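Local coordinates for hypothetical protein yycE (PDB 1TWU) that is of unknown function but probably belongs, with glyoxalases and fosfomycin resistance proteins, to the vicinal oxygen chelate superfamily, at residues Asp23-Ile26 and Arg27-Glu31. Sequence-based numbering, arbitrary orientation.
Sequences DEII and RFYEE
Y29 N gives its hydrogen to I25 O at 3.0 Å and 173°, the straightest of four successive i to i+4 bonds along helix 22-32. R27 N to D23 O and F28 N to E24 O continue the pattern, whereas I26 O serves two donors: E30 N at 2.7 Å and, weakly, E31 N at 3.4 Å. The second of these is an i to i+5 bond, evidence for a wider pi-type turn at 27-31.

Side chains four apart run alongside each other on two faces. The CG2 branch of I25 lies 3.7 Å from Y29 CD2, beside the ring and raised from its plane, while I25 O sits at the edge, near the plane. Next along, I26 CG2 comes within 3.4 Å of E30 OE1; this carboxylate finds its polar partner in R37, through a salt bridge. I26 itself packs on V50 and F52, and I25 on F63, so both isoleucines face the sheet of the N-terminal half.

R27 and Y29 find their partners beyond the helix. With CG anti to the backbone nitrogen (chi1 175°) and the chain extended to NE, the guanidinium of R27 is carried away from D23-I26, to Y103 OH and M101 O, while Y29 OH bonds to D122. Backbone bonding thus fixes the helix internally, while R27 and Y29 join it to the C-terminal half and E30 is paired within the N-terminal half.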
loop_
_atom_site.group_PDB
_atom_site.type_symbol
_atom_site.label_atom_id
_atom_site.label_comp_id
_atom_site.label_asym_id
_atom_site.label_seq_id
_atom_site.Cartn_x
_atom_site.Cartn_y
_atom_site.Cartn_z
ATOM N N ASP A 23 -17.153 -5.555 -7.042
ATOM C CA ASP A 23 -17.514 -6.953 -6.896
ATOM C C ASP A 23 -16.373 -7.844 -7.361
ATOM O O ASP A 23 -16.104 -8.879 -6.755
ATOM C CB ASP A 23 -18.784 -7.264 -7.677
ATOM C CG ASP A 23 -20.021 -6.646 -7.043
ATOM O OD1 ASP A 23 -20.204 -6.791 -5.808
ATOM O OD2 ASP A 23 -20.816 -6.020 -7.782
ATOM N N GLU A 24 -15.701 -7.440 -8.437
ATOM C CA GLU A 24 -14.571 -8.203 -8.957
ATOM C C GLU A 24 -13.436 -8.185 -7.940
ATOM O O GLU A 24 -12.755 -9.191 -7.726
ATOM C CB GLU A 24 -14.082 -7.600 -10.269
ATOM C CG GLU A 24 -14.995 -7.891 -11.421
ATOM C CD GLU A 24 -15.314 -9.373 -11.530
ATOM O OE1 GLU A 24 -14.388 -10.202 -11.387
ATOM O OE2 GLU A 24 -16.492 -9.709 -11.766
ATOM N N ILE A 25 -13.243 -7.021 -7.329
ATOM C CA ILE A 25 -12.219 -6.828 -6.316
ATOM C C ILE A 25 -12.494 -7.756 -5.124
ATOM O O ILE A 25 -11.576 -8.388 -4.590
ATOM C CB ILE A 25 -12.192 -5.341 -5.854
ATOM C CG1 ILE A 25 -11.611 -4.467 -6.969
ATOM C CG2 ILE A 25 -11.412 -5.191 -4.568
ATOM C CD1 ILE A 25 -10.161 -4.768 -7.319
ATOM N N ILE A 26 -13.759 -7.846 -4.722
ATOM C CA ILE A 26 -14.143 -8.701 -3.604
ATOM C C ILE A 26 -13.877 -10.181 -3.903
ATOM O O ILE A 26 -13.402 -10.924 -3.037
ATOM C CB ILE A 26 -15.629 -8.495 -3.243
ATOM C CG1 ILE A 26 -15.819 -7.086 -2.685
ATOM C CG2 ILE A 26 -16.078 -9.529 -2.226
ATOM C CD1 ILE A 26 -17.260 -6.704 -2.449
ATOM N N ARG A 27 -14.180 -10.606 -5.128
ATOM C CA ARG A 27 -13.941 -11.990 -5.517
ATOM C C ARG A 27 -12.454 -12.338 -5.436
ATOM O O ARG A 27 -12.084 -13.406 -4.952
ATOM C CB ARG A 27 -14.443 -12.252 -6.938
ATOM C CG ARG A 27 -14.103 -13.652 -7.438
ATOM C CD ARG A 27 -14.778 -13.943 -8.760
ATOM N NE ARG A 27 -14.614 -15.329 -9.203
ATOM C CZ ARG A 27 -13.591 -15.782 -9.919
ATOM N NH1 ARG A 27 -12.613 -14.968 -10.286
ATOM N NH2 ARG A 27 -13.560 -17.054 -10.291
ATOM N N PHE A 28 -11.604 -11.432 -5.907
ATOM C CA PHE A 28 -10.163 -11.659 -5.887
ATOM C C PHE A 28 -9.604 -11.699 -4.468
ATOM O O PHE A 28 -8.912 -12.650 -4.085
ATOM C CB PHE A 28 -9.437 -10.555 -6.666
ATOM C CG PHE A 28 -7.928 -10.687 -6.657
ATOM C CD1 PHE A 28 -7.278 -11.541 -7.548
ATOM C CD2 PHE A 28 -7.157 -9.970 -5.743
ATOM C CE1 PHE A 28 -5.883 -11.677 -7.531
ATOM C CE2 PHE A 28 -5.768 -10.099 -5.716
ATOM C CZ PHE A 28 -5.129 -10.955 -6.613
ATOM N N TYR A 29 -9.904 -10.659 -3.691
ATOM C CA TYR A 29 -9.391 -10.544 -2.327
ATOM C C TYR A 29 -10.045 -11.409 -1.268
ATOM O O TYR A 29 -9.358 -11.948 -0.397
ATOM C CB TYR A 29 -9.419 -9.075 -1.887
ATOM C CG TYR A 29 -8.376 -8.270 -2.604
ATOM C CD1 TYR A 29 -7.042 -8.318 -2.209
ATOM C CD2 TYR A 29 -8.699 -7.537 -3.750
ATOM C CE1 TYR A 29 -6.045 -7.657 -2.946
ATOM C CE2 TYR A 29 -7.714 -6.874 -4.498
ATOM C CZ TYR A 29 -6.390 -6.940 -4.093
ATOM O OH TYR A 29 -5.418 -6.315 -4.835
ATOM N N GLU A 30 -11.359 -11.553 -1.332
ATOM C CA GLU A 30 -12.032 -12.350 -0.333
ATOM C C GLU A 30 -12.100 -13.815 -0.741
ATOM O O GLU A 30 -11.746 -14.697 0.039
ATOM C CB GLU A 30 -13.428 -11.797 -0.074
ATOM C CG GLU A 30 -13.807 -11.852 1.382
ATOM C CD GLU A 30 -15.193 -11.315 1.648
ATOM O OE1 GLU A 30 -15.567 -10.283 1.041
ATOM O OE2 GLU A 30 -15.903 -11.918 2.481
ATOM N N GLU A 31 -12.546 -14.076 -1.963
ATOM C CA GLU A 31 -12.633 -15.448 -2.443
ATOM C C GLU A 31 -11.273 -15.979 -2.875
ATOM O O GLU A 31 -10.967 -17.153 -2.677
ATOM C CB GLU A 31 -13.583 -15.556 -3.628
ATOM C CG GLU A 31 -15.012 -15.170 -3.345
ATOM C CD GLU A 31 -15.945 -15.625 -4.460
ATOM O OE1 GLU A 31 -16.991 -14.965 -4.674
ATOM O OE2 GLU A 31 -15.635 -16.652 -5.119
#